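Local coordinates for hypothetical protein TM1553 (Thermotoga maritima, PDB 1VRM) that probably acts as a flavin transferase of the ApbE family, moving the FMN part of FAD onto target proteins, at residues Val67-Lys70 and Ile71-Pro75; Thr274-Ala277 and Leu278-Ala281; Arg315-Thr318 and Phe319-Phe322. All blocks are in the same frame, centred on the assembly; numbering follows the deposited sequence.

Contact 1 (Val67-Lys70 and Ile71-Pro75); sequences VVKK and INDHP
Lys-69 and Asp-73, one helical turn apart, are joined by a salt bridge in which NZ of Lys-69 meets OD2 of Asp-73 at 2.8 Å, on the syn lone pair of that oxygen. The lysine chain starts with CG anti to its own N (chi1 -176°), continues nearly straight and bends at its last torsion, which swings the ammonium group onto the carboxylate. Its CG already lies 3.2 Å from OD2 of Asp-73, so the same oxygen touches both the root and the end of the lysine.

The backbone bonds follow the alpha-helical spacing: Ile-71 N to Val-67 O and Asn-72 N to Val-68 O; then comes Asp-73 N, which bonds to Lys-69 O at 2.8 Å. The next carbonyl, that of Lys-70, is met by a side chain. ND1 of His-74 donates to Lys-70 O at 2.6 Å, with the oxygen only 6° out of the ring plane, while His-74 N turns back to Ile-71 O.

Among the remaining contacts, Val-68 and Asn-72 lie side by side, CG1 of Val-68 3.5 Å from ND2 of Asn-72, whose OD1 accepts a bond from Ile-160 N. Val-67 and Ile-71 rest on helix 83-98, through Thr-85 and Ile-89. The arrangement forms the C-terminal end of the short helix 67-72, where the chain leaves the helix and, in this protein, the ring of His-74 takes up the carbonyl of Lys-70.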
loop_
_atom_site.group_PDB
_atom_site.type_symbol
_atom_site.label_atom_id
_atom_site.label_comp_id
_atom_site.label_asym_id
_atom_site.label_seq_id
_atom_site.Cartn_x
_atom_site.Cartn_y
_atom_site.Cartn_z
ATOM N N VAL A 67 -1.942 -0.447 -17.722
ATOM C CA VAL A 67 -3.259 -1.098 -17.940
ATOM C C VAL A 67 -4.348 -0.405 -17.072
ATOM O O VAL A 67 -5.538 -0.427 -17.426
ATOM C CB VAL A 67 -3.166 -2.596 -17.600
ATOM C CG1 VAL A 67 -2.975 -2.827 -16.088
ATOM C CG2 VAL A 67 -4.324 -3.348 -18.160
ATOM N N VAL A 68 -3.972 0.086 -15.900
ATOM C CA VAL A 68 -4.874 0.890 -15.085
ATOM C C VAL A 68 -5.295 2.136 -15.872
ATOM O O VAL A 68 -6.479 2.456 -15.912
ATOM C CB VAL A 68 -4.239 1.288 -13.724
ATOM C CG1 VAL A 68 -4.995 2.442 -13.023
ATOM C CG2 VAL A 68 -4.141 0.047 -12.881
ATOM N N LYS A 69 -4.329 2.855 -16.456
ATOM C CA LYS A 69 -4.639 4.037 -17.251
ATOM C C LYS A 69 -5.518 3.608 -18.416
ATOM O O LYS A 69 -6.507 4.312 -18.736
ATOM C CB LYS A 69 -3.399 4.740 -17.737
ATOM C CG LYS A 69 -3.674 6.020 -18.492
ATOM C CD LYS A 69 -2.428 6.844 -18.594
ATOM C CE LYS A 69 -2.547 7.854 -19.706
ATOM N NZ LYS A 69 -3.681 8.740 -19.465
ATOM N N LYS A 70 -5.219 2.476 -19.040
ATOM C CA LYS A 70 -6.069 1.986 -20.154
ATOM C C LYS A 70 -7.511 1.815 -19.713
ATOM O O LYS A 70 -8.420 2.315 -20.361
ATOM C CB LYS A 70 -5.559 0.661 -20.719
ATOM C CG LYS A 70 -6.387 0.080 -21.859
ATOM C CD LYS A 70 -5.781 -1.260 -22.236
ATOM C CE LYS A 70 -6.650 -2.067 -23.119
ATOM N NZ LYS A 70 -5.805 -3.189 -23.660
ATOM N N ILE A 71 -7.743 1.175 -18.572
ATOM C CA ILE A 71 -9.097 1.017 -18.088
ATOM C C ILE A 71 -9.711 2.397 -17.772
ATOM O O ILE A 71 -10.832 2.742 -18.236
ATOM C CB ILE A 71 -9.162 0.149 -16.805
ATOM C CG1 ILE A 71 -8.763 -1.308 -17.110
ATOM C CG2 ILE A 71 -10.582 0.229 -16.189
ATOM C CD1 ILE A 71 -8.314 -2.096 -15.895
ATOM N N ASN A 72 -8.969 3.237 -17.056
ATOM C CA ASN A 72 -9.458 4.588 -16.658
ATOM C C ASN A 72 -9.822 5.481 -17.825
ATOM O O ASN A 72 -10.701 6.362 -17.709
ATOM C CB ASN A 72 -8.485 5.277 -15.740
ATOM C CG ASN A 72 -8.417 4.617 -14.358
ATOM O OD1 ASN A 72 -9.329 3.864 -13.967
ATOM N ND2 ASN A 72 -7.375 4.964 -13.598
ATOM N N ASP A 73 -9.071 5.301 -18.910
ATOM C CA ASP A 73 -9.252 6.099 -20.111
ATOM C C ASP A 73 -10.300 5.488 -21.068
ATOM O O ASP A 73 -10.535 6.043 -22.143
ATOM C CB ASP A 73 -7.917 6.265 -20.830
ATOM C CG ASP A 73 -6.969 7.255 -20.127
ATOM O OD1 ASP A 73 -7.431 7.989 -19.210
ATOM O OD2 ASP A 73 -5.804 7.294 -20.562
ATOM N N HIS A 74 -10.895 4.355 -20.662
ATOM C CA HIS A 74 -11.914 3.704 -21.444
ATOM C C HIS A 74 -13.164 3.447 -20.575
ATOM O O HIS A 74 -13.518 2.280 -20.340
ATOM C CB HIS A 74 -11.382 2.412 -22.042
ATOM C CG HIS A 74 -10.389 2.645 -23.125
ATOM N ND1 HIS A 74 -9.050 2.826 -22.874
ATOM C CD2 HIS A 74 -10.549 2.805 -24.463
ATOM C CE1 HIS A 74 -8.414 3.068 -24.013
ATOM N NE2 HIS A 74 -9.308 3.074 -24.993
ATOM N N PRO A 75 -13.882 4.515 -20.132
ATOM C CA PRO A 75 -15.096 4.339 -19.333
ATOM C C PRO A 75 -16.209 3.757 -20.189
ATOM O O PRO A 75 -16.184 3.874 -21.437
ATOM C CB PRO A 75 -15.465 5.781 -18.926
ATOM C CG PRO A 75 -14.928 6.608 -20.004
ATOM C CD PRO A 75 -13.616 5.939 -20.376
#

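Contact 2 (Thr274-Ala277 and Leu278-Ala281); sequences TADA and LSTA
Leu-278 follows Thr-274 by one turn and meets it through both backbone and side chain. Its N bonds to Thr-274 O at 2.9 Å, and the two side chains run side by side, CD1 of Leu-278 resting 3.7 Å from CG2 of Thr-274. The threonine turns its methyl to this neighbour because CG2 is anti to N; OG1 is thereby sent the other way, to Asp-271. Both residues, with Ala-277, pack on Phe-95 of helix 83-98.

Ser-279 comes next. Its N reaches Ala-275 O at 3.0 Å along a bent bond (132° at the hydrogen), and a weak second bond goes to Asp-276 O. With chi1 at 68°, OG sits between the backbone N and the carbonyl carbon, folded back toward the preceding turn, and donates to Asp-276 O at 2.9 Å. This is the familiar bonding of a helical serine to a carbonyl of the turn before, in a helix, 272-296, that lies against the antiparallel sheet: Ala-275 and Ser-279 touch Ile-267 of strand 262-269. OG of Ser-279 is also bonded to OG of Ser-233. Replacing this serine by alanine is likely to leave OG of Ser-233 without this partner and Asp-276 O with weak bonds alone.

Thr-280 adds one of those, from its N to Asp-276 O at 3.3 Å, so a single carbonyl serves several donors. OG of Ser-279, OG1 of Thr-280 and OD1 of Asp-276 all bond to an unidentified bound molecule, probably from the crystallisation liquor, consistent with a polar pocket along this side of the helix; OD2 of Asp-276 is held by Gly-168 N.

Ala-281 keeps the same spacing, its N bonding to Ala-277 O at 3.1 Å with an almost straight N-H (167°), while its methyl touches Thr-99.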
loop_
_atom_site.group_PDB
_atom_site.type_symbol
_atom_site.label_atom_id
_atom_site.label_comp_id
_atom_site.label_asym_id
_atom_site.label_seq_id
_atom_site.Cartn_x
_atom_site.Cartn_y
_atom_site.Cartn_z
ATOM N N THR A 274 -1.755 -7.746 2.106
ATOM C CA THR A 274 -2.686 -7.570 3.218
ATOM C C THR A 274 -2.253 -6.388 4.119
ATOM O O THR A 274 -3.075 -5.538 4.481
ATOM C CB THR A 274 -2.759 -8.845 4.042
ATOM O OG1 THR A 274 -3.254 -9.876 3.195
ATOM C CG2 THR A 274 -3.664 -8.698 5.283
ATOM N N ALA A 275 -0.974 -6.333 4.478
ATOM C CA ALA A 275 -0.498 -5.317 5.380
ATOM C C ALA A 275 -0.679 -3.943 4.743
ATOM O O ALA A 275 -1.053 -2.987 5.418
ATOM C CB ALA A 275 0.982 -5.549 5.738
ATOM N N ASP A 276 -0.394 -3.832 3.436
ATOM C CA ASP A 276 -0.495 -2.549 2.717
ATOM C C ASP A 276 -1.975 -2.095 2.639
ATOM O O ASP A 276 -2.298 -0.977 3.029
ATOM C CB ASP A 276 0.126 -2.702 1.309
ATOM C CG ASP A 276 0.401 -1.403 0.618
ATOM O OD1 ASP A 276 0.345 -0.359 1.267
ATOM O OD2 ASP A 276 0.695 -1.476 -0.625
ATOM N N ALA A 277 -2.882 -2.971 2.152
ATOM C CA ALA A 277 -4.294 -2.590 2.011
ATOM C C ALA A 277 -4.905 -2.236 3.364
ATOM O O ALA A 277 -5.650 -1.271 3.501
ATOM C CB ALA A 277 -5.122 -3.652 1.363
ATOM N N LEU A 278 -4.615 -3.058 4.378
ATOM C CA LEU A 278 -5.224 -2.850 5.666
ATOM C C LEU A 278 -4.596 -1.701 6.445
ATOM O O LEU A 278 -5.267 -1.082 7.259
ATOM C CB LEU A 278 -5.271 -4.141 6.470
ATOM C CG LEU A 278 -6.144 -5.236 5.861
ATOM C CD1 LEU A 278 -6.228 -6.440 6.788
ATOM C CD2 LEU A 278 -7.538 -4.768 5.540
ATOM N N SER A 279 -3.381 -1.303 6.107
ATOM C CA SER A 279 -2.797 -0.152 6.807
ATOM C C SER A 279 -3.543 1.113 6.324
ATOM O O SER A 279 -3.808 1.994 7.108
ATOM C CB SER A 279 -1.296 -0.035 6.627
ATOM O OG SER A 279 -0.954 0.284 5.293
ATOM N N THR A 280 -3.901 1.146 5.029
ATOM C CA THR A 280 -4.681 2.243 4.488
ATOM C C THR A 280 -6.057 2.268 5.139
ATOM O O THR A 280 -6.523 3.290 5.606
ATOM C CB THR A 280 -4.778 2.080 2.943
ATOM O OG1 THR A 280 -3.442 2.141 2.386
ATOM C CG2 THR A 280 -5.655 3.145 2.317
ATOM N N ALA A 281 -6.732 1.121 5.147
ATOM C CA ALA A 281 -8.066 1.061 5.738
ATOM C C ALA A 281 -8.045 1.455 7.223
ATOM O O ALA A 281 -8.901 2.179 7.707
ATOM C CB ALA A 281 -8.643 -0.339 5.634
#

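Contact 3 (Arg315-Thr318 and Phe319-Phe322)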
loop_
_atom_site.group_PDB
_atom_site.type_symbol
_atom_site.label_atom_id
_atom_site.label_comp_id
_atom_site.label_asym_id
_atom_site.label_seq_id
_atom_site.Cartn_x
_atom_site.Cartn_y
_atom_site.Cartn_z
ATOM N N ARG A 315 -1.763 -0.023 20.585
ATOM C CA ARG A 315 -1.503 -1.200 19.795
ATOM C C ARG A 315 -2.228 -2.408 20.320
ATOM O O ARG A 315 -2.651 -2.462 21.479
ATOM C CB ARG A 315 -0.038 -1.424 19.673
ATOM C CG ARG A 315 0.594 -1.799 20.911
ATOM C CD ARG A 315 1.853 -0.922 21.127
ATOM N NE ARG A 315 2.816 -1.586 21.981
ATOM C CZ ARG A 315 2.917 -1.455 23.312
ATOM N NH1 ARG A 315 3.858 -2.135 23.961
ATOM N NH2 ARG A 315 2.083 -0.715 24.017
ATOM N N SER A 316 -2.451 -3.355 19.432
ATOM C CA SER A 316 -3.084 -4.602 19.839
ATOM C C SER A 316 -2.170 -5.449 20.668
ATOM O O SER A 316 -0.986 -5.364 20.579
ATOM C CB SER A 316 -3.597 -5.400 18.664
ATOM O OG SER A 316 -2.531 -5.797 17.814
ATOM N N GLU A 317 -2.757 -6.318 21.501
ATOM C CA GLU A 317 -1.938 -7.249 22.251
ATOM C C GLU A 317 -1.125 -8.162 21.309
ATOM O O GLU A 317 -0.011 -8.571 21.611
ATOM C CB GLU A 317 -2.827 -8.081 23.181
ATOM C CG GLU A 317 -3.459 -7.269 24.278
ATOM C CD GLU A 317 -2.441 -6.621 25.208
ATOM O OE1 GLU A 317 -1.390 -7.248 25.515
ATOM O OE2 GLU A 317 -2.694 -5.468 25.608
ATOM N N THR A 318 -1.690 -8.482 20.156
ATOM C CA THR A 318 -0.989 -9.309 19.177
ATOM C C THR A 318 0.272 -8.576 18.668
ATOM O O THR A 318 1.291 -9.189 18.421
ATOM C CB THR A 318 -1.901 -9.739 17.980
ATOM O OG1 THR A 318 -2.593 -8.627 17.389
ATOM C CG2 THR A 318 -2.888 -10.812 18.458
ATOM N N PHE A 319 0.186 -7.262 18.459
ATOM C CA PHE A 319 1.333 -6.489 18.009
ATOM C C PHE A 319 2.490 -6.629 19.016
ATOM O O PHE A 319 3.649 -6.820 18.617
ATOM C CB PHE A 319 0.939 -4.987 17.807
ATOM C CG PHE A 319 1.995 -4.189 17.111
ATOM C CD1 PHE A 319 3.035 -3.612 17.805
ATOM C CD2 PHE A 319 1.988 -4.072 15.709
ATOM C CE1 PHE A 319 4.045 -2.893 17.100
ATOM C CE2 PHE A 319 2.992 -3.336 15.059
ATOM C CZ PHE A 319 3.987 -2.760 15.762
ATOM N N LYS A 320 2.152 -6.576 20.309
ATOM C CA LYS A 320 3.129 -6.640 21.388
ATOM C C LYS A 320 3.931 -7.922 21.324
ATOM O O LYS A 320 5.088 -7.953 21.731
ATOM C CB LYS A 320 2.445 -6.487 22.765
ATOM C CG LYS A 320 1.602 -5.185 22.871
ATOM C CD LYS A 320 1.075 -4.927 24.290
ATOM C CE LYS A 320 0.142 -3.752 24.359
ATOM N NZ LYS A 320 -0.511 -3.701 25.726
ATOM N N LEU A 321 3.349 -8.996 20.777
ATOM C CA LEU A 321 4.074 -10.248 20.664
ATOM C C LEU A 321 5.355 -10.130 19.828
ATOM O O LEU A 321 6.258 -10.936 19.962
ATOM C CB LEU A 321 3.193 -11.347 20.068
ATOM C CG LEU A 321 1.964 -11.725 20.881
ATOM C CD1 LEU A 321 1.057 -12.748 20.139
ATOM C CD2 LEU A 321 2.385 -12.230 22.261
ATOM N N PHE A 322 5.359 -9.168 18.885
ATOM C CA PHE A 322 6.466 -8.970 17.938
ATOM C C PHE A 322 7.507 -7.971 18.431
ATOM O O PHE A 322 8.481 -7.735 17.759
ATOM C CB PHE A 322 5.907 -8.528 16.601
ATOM C CG PHE A 322 5.031 -9.560 15.975
ATOM C CD1 PHE A 322 5.578 -10.533 15.135
ATOM C CD2 PHE A 322 3.673 -9.561 16.207
ATOM C CE1 PHE A 322 4.760 -11.455 14.544
ATOM C CE2 PHE A 322 2.871 -10.510 15.658
ATOM C CZ PHE A 322 3.411 -11.478 14.835
#
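The carbonyl of Ser-316 draws two weak bonds, from Phe-319 N at 3.1 Å and from Lys-320 N at 3.4 Å, as the backbone turns out of an extended Arg-315 into a short, weakly bonded helical turn. The motif is a strand running into a short helix: strand 313-315, at one edge of the antiparallel sheet, leads into helix 317-320. Another three-residue step follows, Leu-321 N bonding to Thr-318 O at 3.1 Å from above the carbonyl plane, 67° out of it.

On the outer side, the extended chain of Lys-320 runs at about a right angle to Arg-315, and its CE lies over one face of the guanidinium, 3.6 Å from NH2 of Arg-315. Beyond, NZ of Lys-320 forms a salt bridge of 2.8 Å with OE2 of Glu-317, on the syn side but 34° out of the carboxylate plane; a bend at the second torsion of the glutamate brings that group round. The two positive ends come close, yet each has an acid nearby, since NE of Arg-315 pairs with Glu-323, which probably softens their repulsion.

Deeper in, OG of Ser-316 and OG1 of Thr-318 share a hydrogen bond of 2.9 Å, and Thr-318 OG1 is also held by His-303. Phe-319, its CG anti to N (chi1 -169°), carries its ring away from the turn onto Ile-268 and Leu-305 of the sheet and Ile-223 of strand 219-225. Phe-322 instead brings a ring edge back, CD2 lying 3.3 Å from Thr-318 O.

How the contacts relate
From the N terminus, the three contacts come strictly in series, none nested within or crossing another, and each closes just a local turn. Contact 1 ends the short helix 67-72 and borders helix 83-98. That same helix is met farther along, at Phe-95, by contact 2, although the centres of contacts 1 and 2 are about 24 Å apart. Contact 2 lies on the long helix 272-296, close to the centre of the molecule, and meets strand 262-269 through Ile-267 and Ala-269. Contact 3 begins at the end of edge strand 313-315 and reaches strand 262-269 at Ile-268. Its centre is about 17 Å from that of contact 2, while contacts 1 and 3 occupy opposite sides of the chain's centre.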